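Local coordinates for protein GP37 (Pseudomonas phage phikz, PDB 5FT0) that inhibits the host RNA degradosome during phage infection, probably by binding RNase E, at residues K26-S31 and C47-S52; V43-A48 and Y57-Q62. One frame throughout, in Å; residues are numbered along the deposited sequence.

Interaction 1. Residues K26-S31 and C47-S52; sequences KLEDIS and CATMSS
The carboxylate of Glu28 grips Ser51 with both oxygens at the open end of a beta hairpin, where strand 30-37 begins and strand 42-48 runs out into a turn. OE1 of Glu28 takes the backbone N-H of Ser51 through its syn lone pair, N to OE1 3.0 Å. OE2 of Glu28 accepts from OG of Ser51 at 2.6 Å, on its syn side but 27° out of the carboxylate plane. Two bonds to one residue fix the rotation of the carboxylate. Glu28 reaches the turn because its chain is extended beyond CG (chi2 179°). Beside this clamp a water bridges the segments just beyond the strand ends, donating to O of Asp29 and accepting from N of Met50, a selenomethionine. Further along, Ser31 and Ala48 form an antiparallel hydrogen-bonded pair: N of Ser31 to O of Ala48 and N of Ala48 to O of Ser31 are each 3.0 Å. Ile30 and Thr49 lie side by side, CD1 of Ile30 a tight 3.4 Å from CG2 of Thr49. CG2 of Ile30 also packs on CB of Cys47 at 3.7 Å. In the second shell, Gln11 of helix 8-15 bonds to O of Glu28, and the carboxylate of Asp29 turns to the backbone N of Trp8. The turn is braced from within by an ST motif: OG1 of Thr49 accepts from N of Ser52 at 3.1 Å.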
loop_
_atom_site.group_PDB
_atom_site.type_symbol
_atom_site.label_atom_id
_atom_site.label_comp_id
_atom_site.label_asym_id
_atom_site.label_seq_id
_atom_site.Cartn_x
_atom_site.Cartn_y
_atom_site.Cartn_z
ATOM N N LYS A 26 0.870 -6.557 -21.376
ATOM C CA LYS A 26 2.027 -7.418 -21.582
ATOM C C LYS A 26 1.665 -8.857 -21.238
ATOM O O LYS A 26 1.076 -9.125 -20.188
ATOM C CB LYS A 26 3.191 -6.943 -20.711
ATOM C CG LYS A 26 4.435 -7.799 -20.826
ATOM C CD LYS A 26 5.045 -7.663 -22.206
ATOM C CE LYS A 26 6.303 -8.492 -22.331
ATOM N NZ LYS A 26 6.923 -8.329 -23.673
ATOM N N LEU A 27 2.002 -9.781 -22.135
ATOM C CA LEU A 27 1.657 -11.190 -21.980
ATOM C C LEU A 27 2.923 -12.026 -21.847
ATOM O O LEU A 27 3.823 -11.940 -22.688
ATOM C CB LEU A 27 0.824 -11.691 -23.165
ATOM C CG LEU A 27 -0.499 -10.981 -23.452
ATOM C CD1 LEU A 27 -1.164 -11.586 -24.676
ATOM C CD2 LEU A 27 -1.427 -11.046 -22.246
ATOM N N GLU A 28 2.985 -12.832 -20.791
ATOM C CA GLU A 28 4.092 -13.747 -20.561
ATOM C C GLU A 28 3.543 -15.134 -20.258
ATOM O O GLU A 28 2.371 -15.294 -19.906
ATOM C CB GLU A 28 4.981 -13.281 -19.399
ATOM C CG GLU A 28 5.671 -11.951 -19.624
ATOM C CD GLU A 28 6.505 -11.530 -18.430
ATOM O OE1 GLU A 28 6.038 -11.708 -17.286
ATOM O OE2 GLU A 28 7.629 -11.026 -18.637
ATOM N N ASP A 29 4.412 -16.136 -20.392
ATOM C CA ASP A 29 4.053 -17.492 -19.994
ATOM C C ASP A 29 3.638 -17.516 -18.528
ATOM O O ASP A 29 4.279 -16.899 -17.672
ATOM C CB ASP A 29 5.225 -18.450 -20.221
ATOM C CG ASP A 29 5.592 -18.598 -21.686
ATOM O OD1 ASP A 29 4.766 -18.254 -22.558
ATOM O OD2 ASP A 29 6.710 -19.076 -21.968
ATOM N N ILE A 30 2.545 -18.222 -18.246
ATOM C CA ILE A 30 1.996 -18.358 -16.900
ATOM C C ILE A 30 2.315 -19.762 -16.406
ATOM O O ILE A 30 2.037 -20.746 -17.103
ATOM C CB ILE A 30 0.470 -18.141 -16.879
ATOM C CG1 ILE A 30 0.040 -16.763 -17.386
ATOM C CG2 ILE A 30 -0.032 -18.252 -15.457
ATOM C CD1 ILE A 30 0.148 -15.658 -16.370
ATOM N N SER A 31 2.876 -19.863 -15.206
ATOM C CA SER A 31 2.928 -21.135 -14.496
ATOM C C SER A 31 1.756 -21.175 -13.523
ATOM O O SER A 31 1.614 -20.279 -12.684
ATOM C CB SER A 31 4.255 -21.310 -13.760
ATOM O OG SER A 31 4.280 -22.539 -13.053
ATOM N N CYS A 47 -1.082 -18.055 -10.095
ATOM C CA CYS A 47 -0.488 -17.796 -11.401
ATOM C C CYS A 47 0.780 -16.974 -11.223
ATOM O O CYS A 47 0.763 -15.943 -10.540
ATOM C CB CYS A 47 -1.471 -17.060 -12.317
ATOM S SG CYS A 47 -3.033 -17.919 -12.595
ATOM N N ALA A 48 1.873 -17.418 -11.842
ATOM C CA ALA A 48 3.176 -16.792 -11.663
ATOM C C ALA A 48 3.815 -16.501 -13.012
ATOM O O ALA A 48 3.844 -17.372 -13.889
ATOM C CB ALA A 48 4.106 -17.680 -10.831
ATOM N N THR A 49 4.326 -15.284 -13.170
ATOM C CA THR A 49 5.109 -14.870 -14.328
ATOM C C THR A 49 6.488 -14.407 -13.877
ATOM O O THR A 49 6.798 -14.350 -12.685
ATOM C CB THR A 49 4.429 -13.741 -15.108
ATOM O OG1 THR A 49 4.393 -12.555 -14.302
ATOM C CG2 THR A 49 3.029 -14.122 -15.513
HETATM N N MSE A 50 7.308 -14.048 -14.855
HETATM C CA MSE A 50 8.639 -13.536 -14.580
HETATM C C MSE A 50 8.585 -12.076 -14.132
HETATM O O MSE A 50 9.248 -11.692 -13.169
HETATM C CB MSE A 50 9.530 -13.676 -15.813
HETATM C CG MSE A 50 11.013 -13.581 -15.510
HETATM SE SE MSE A 50 12.061 -13.159 -17.093
HETATM C CE MSE A 50 11.324 -11.393 -17.470
ATOM N N SER A 51 7.772 -11.271 -14.819
ATOM C CA SER A 51 7.799 -9.826 -14.624
ATOM C C SER A 51 6.876 -9.344 -13.506
ATOM O O SER A 51 7.278 -8.484 -12.714
ATOM C CB SER A 51 7.449 -9.114 -15.934
ATOM O OG SER A 51 8.465 -9.307 -16.906
ATOM N N SER A 52 5.650 -9.866 -13.414
ATOM C CA SER A 52 4.667 -9.371 -12.445
ATOM C C SER A 52 3.862 -10.519 -11.823
ATOM O O SER A 52 2.644 -10.618 -11.957
ATOM C CB SER A 52 3.740 -8.347 -13.098
ATOM O OG SER A 52 2.581 -8.967 -13.628
HETATM O O HOH W 1 6.791 -15.470 -17.422
#

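Interaction 2. Residues V43-A48 and Y57-Q62; sequences VFVTCA and YTFKPQ
Val43 and Phe59 lie side by side on one face of a beta hairpin, the antiparallel pair of strands 42-48 and 55-59. CB of Val43 sits over one face of the Phe59 ring, offset toward the rim, in a CH-pi contact 4.0 Å from the ring centroid. The ring gets there because CG of Phe59 stands between the backbone N and the carbonyl carbon (chi1 69°). CG1 of Val43 lies 3.7 Å from CE1 of Phe59, while the other methyl, CG2 of Val43, touches CG of Pro61 at 3.8 Å. CG2 of Val45 meets the Phe59 ring at its edge, 3.8 Å from CE1 of Phe59. Further along this face, SG of Cys47 lies at the edge of the Tyr57 ring, 3.8 Å from CE2. Helix 67-82 packs against the same face: Tyr73 stacks on Phe59, and Val74 touches Val45. Phe44 and Thr58 form the non-hydrogen-bonded pair and project from the other face. Val43 with Phe59 and Val45 with Tyr57 are hydrogen-bonded pairs, joined by four backbone bonds. The bond from N of Val43 to O of Phe59 is 2.9 Å long and meets the carbonyl nearly end-on, with a C=O...N angle of 170°.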
loop_
_atom_site.group_PDB
_atom_site.type_symbol
_atom_site.label_atom_id
_atom_site.label_comp_id
_atom_site.label_asym_id
_atom_site.label_seq_id
_atom_site.Cartn_x
_atom_site.Cartn_y
_atom_site.Cartn_z
ATOM N N VAL A 43 -11.768 -24.130 -5.600
ATOM C CA VAL A 43 -10.453 -24.309 -6.202
ATOM C C VAL A 43 -9.674 -23.020 -5.993
ATOM O O VAL A 43 -10.141 -21.938 -6.370
ATOM C CB VAL A 43 -10.546 -24.655 -7.697
ATOM C CG1 VAL A 43 -9.158 -24.732 -8.314
ATOM C CG2 VAL A 43 -11.294 -25.966 -7.898
ATOM N N PHE A 44 -8.501 -23.133 -5.381
ATOM C CA PHE A 44 -7.584 -22.012 -5.239
ATOM C C PHE A 44 -6.535 -22.106 -6.336
ATOM O O PHE A 44 -5.953 -23.173 -6.548
ATOM C CB PHE A 44 -6.916 -22.008 -3.863
ATOM C CG PHE A 44 -5.987 -20.848 -3.650
ATOM C CD1 PHE A 44 -6.486 -19.594 -3.342
ATOM C CD2 PHE A 44 -4.616 -21.009 -3.773
ATOM C CE1 PHE A 44 -5.636 -18.522 -3.149
ATOM C CE2 PHE A 44 -3.760 -19.940 -3.583
ATOM C CZ PHE A 44 -4.269 -18.695 -3.270
ATOM N N VAL A 45 -6.305 -20.995 -7.034
ATOM C CA VAL A 45 -5.422 -20.956 -8.193
ATOM C C VAL A 45 -4.331 -19.925 -7.950
ATOM O O VAL A 45 -4.600 -18.833 -7.437
ATOM C CB VAL A 45 -6.205 -20.628 -9.484
ATOM C CG1 VAL A 45 -5.272 -20.580 -10.684
ATOM C CG2 VAL A 45 -7.310 -21.644 -9.706
ATOM N N THR A 46 -3.100 -20.275 -8.318
ATOM C CA THR A 46 -1.961 -19.368 -8.253
ATOM C C THR A 46 -1.315 -19.280 -9.627
ATOM O O THR A 46 -1.033 -20.309 -10.249
ATOM C CB THR A 46 -0.938 -19.836 -7.213
ATOM O OG1 THR A 46 -1.554 -19.870 -5.919
ATOM C CG2 THR A 46 0.258 -18.894 -7.176
ATOM N N CYS A 47 -1.082 -18.055 -10.095
ATOM C CA CYS A 47 -0.488 -17.796 -11.401
ATOM C C CYS A 47 0.780 -16.974 -11.223
ATOM O O CYS A 47 0.763 -15.943 -10.540
ATOM C CB CYS A 47 -1.471 -17.060 -12.317
ATOM S SG CYS A 47 -3.033 -17.919 -12.595
ATOM N N ALA A 48 1.873 -17.418 -11.842
ATOM C CA ALA A 48 3.176 -16.792 -11.663
ATOM C C ALA A 48 3.815 -16.501 -13.012
ATOM O O ALA A 48 3.844 -17.372 -13.889
ATOM C CB ALA A 48 4.106 -17.680 -10.831
ATOM N N TYR A 57 -6.691 -16.670 -7.558
ATOM C CA TYR A 57 -8.126 -16.723 -7.799
ATOM C C TYR A 57 -8.747 -17.835 -6.964
ATOM O O TYR A 57 -8.077 -18.788 -6.561
ATOM C CB TYR A 57 -8.462 -16.972 -9.276
ATOM C CG TYR A 57 -7.766 -16.071 -10.268
ATOM C CD1 TYR A 57 -8.134 -14.739 -10.406
ATOM C CD2 TYR A 57 -6.766 -16.564 -11.094
ATOM C CE1 TYR A 57 -7.505 -13.915 -11.326
ATOM C CE2 TYR A 57 -6.134 -15.750 -12.019
ATOM C CZ TYR A 57 -6.507 -14.427 -12.131
ATOM O OH TYR A 57 -5.881 -13.618 -13.051
ATOM N N THR A 58 -10.053 -17.709 -6.730
ATOM C CA THR A 58 -10.852 -18.761 -6.114
ATOM C C THR A 58 -12.176 -18.854 -6.854
ATOM O O THR A 58 -12.851 -17.839 -7.045
ATOM C CB THR A 58 -11.099 -18.491 -4.622
ATOM O OG1 THR A 58 -9.849 -18.488 -3.922
ATOM C CG2 THR A 58 -12.007 -19.563 -4.022
ATOM N N PHE A 59 -12.542 -20.062 -7.280
ATOM C CA PHE A 59 -13.820 -20.273 -7.942
ATOM C C PHE A 59 -14.437 -21.576 -7.451
ATOM O O PHE A 59 -13.763 -22.427 -6.865
ATOM C CB PHE A 59 -13.676 -20.273 -9.476
ATOM C CG PHE A 59 -12.945 -21.469 -10.032
ATOM C CD1 PHE A 59 -11.566 -21.451 -10.178
ATOM C CD2 PHE A 59 -13.640 -22.598 -10.438
ATOM C CE1 PHE A 59 -10.894 -22.545 -10.704
ATOM C CE2 PHE A 59 -12.975 -23.694 -10.961
ATOM C CZ PHE A 59 -11.600 -23.665 -11.096
ATOM N N LYS A 60 -15.742 -21.715 -7.696
ATOM C CA LYS A 60 -16.491 -22.892 -7.282
ATOM C C LYS A 60 -16.676 -23.805 -8.484
ATOM O O LYS A 60 -17.426 -23.448 -9.406
ATOM C CB LYS A 60 -17.849 -22.489 -6.709
ATOM C CG LYS A 60 -17.795 -21.412 -5.629
ATOM C CD LYS A 60 -17.150 -21.896 -4.341
ATOM C CE LYS A 60 -17.939 -23.031 -3.702
ATOM N NZ LYS A 60 -19.353 -22.682 -3.395
ATOM N N PRO A 61 -16.040 -24.972 -8.530
ATOM C CA PRO A 61 -16.191 -25.847 -9.698
ATOM C C PRO A 61 -17.588 -26.446 -9.795
ATOM O O PRO A 61 -18.244 -26.728 -8.789
ATOM C CB PRO A 61 -15.139 -26.935 -9.463
ATOM C CG PRO A 61 -14.968 -26.970 -7.977
ATOM C CD PRO A 61 -15.138 -25.546 -7.515
ATOM N N GLN A 62 -18.040 -26.633 -11.035
ATOM C CA GLN A 62 -19.330 -27.247 -11.326
ATOM C C GLN A 62 -19.209 -28.714 -11.713
ATOM O O GLN A 62 -20.229 -29.366 -11.956
ATOM C CB GLN A 62 -20.046 -26.468 -12.437
ATOM C CG GLN A 62 -20.485 -25.074 -12.018
ATOM C CD GLN A 62 -21.367 -25.095 -10.781
ATOM O OE1 GLN A 62 -22.312 -25.882 -10.689
ATOM N NE2 GLN A 62 -21.060 -24.230 -9.821
#

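From the N terminus, the chain passes through 26-31 into strand 30-37, turns, and returns along strand 42-48. Interaction 1 closes this first hairpin at the end far from its turn. The chain then leaves 47-52, enters strand 55-59 and runs back beside strand 42-48. Interaction 2 closes this second hairpin toward its open end, away from the 49-54 turn. The two loops cross in sequence, since 43-48 begins inside the first and 57-62 lies beyond it. Strand 42-48 serves both; Cys47 and Ala48 lie in segments of both, and Cys47 makes contacts in each. Together they join three consecutive strands of the four-stranded antiparallel sheet, which has helix 8-15 near interaction 1 and helix 67-82 against interaction 2.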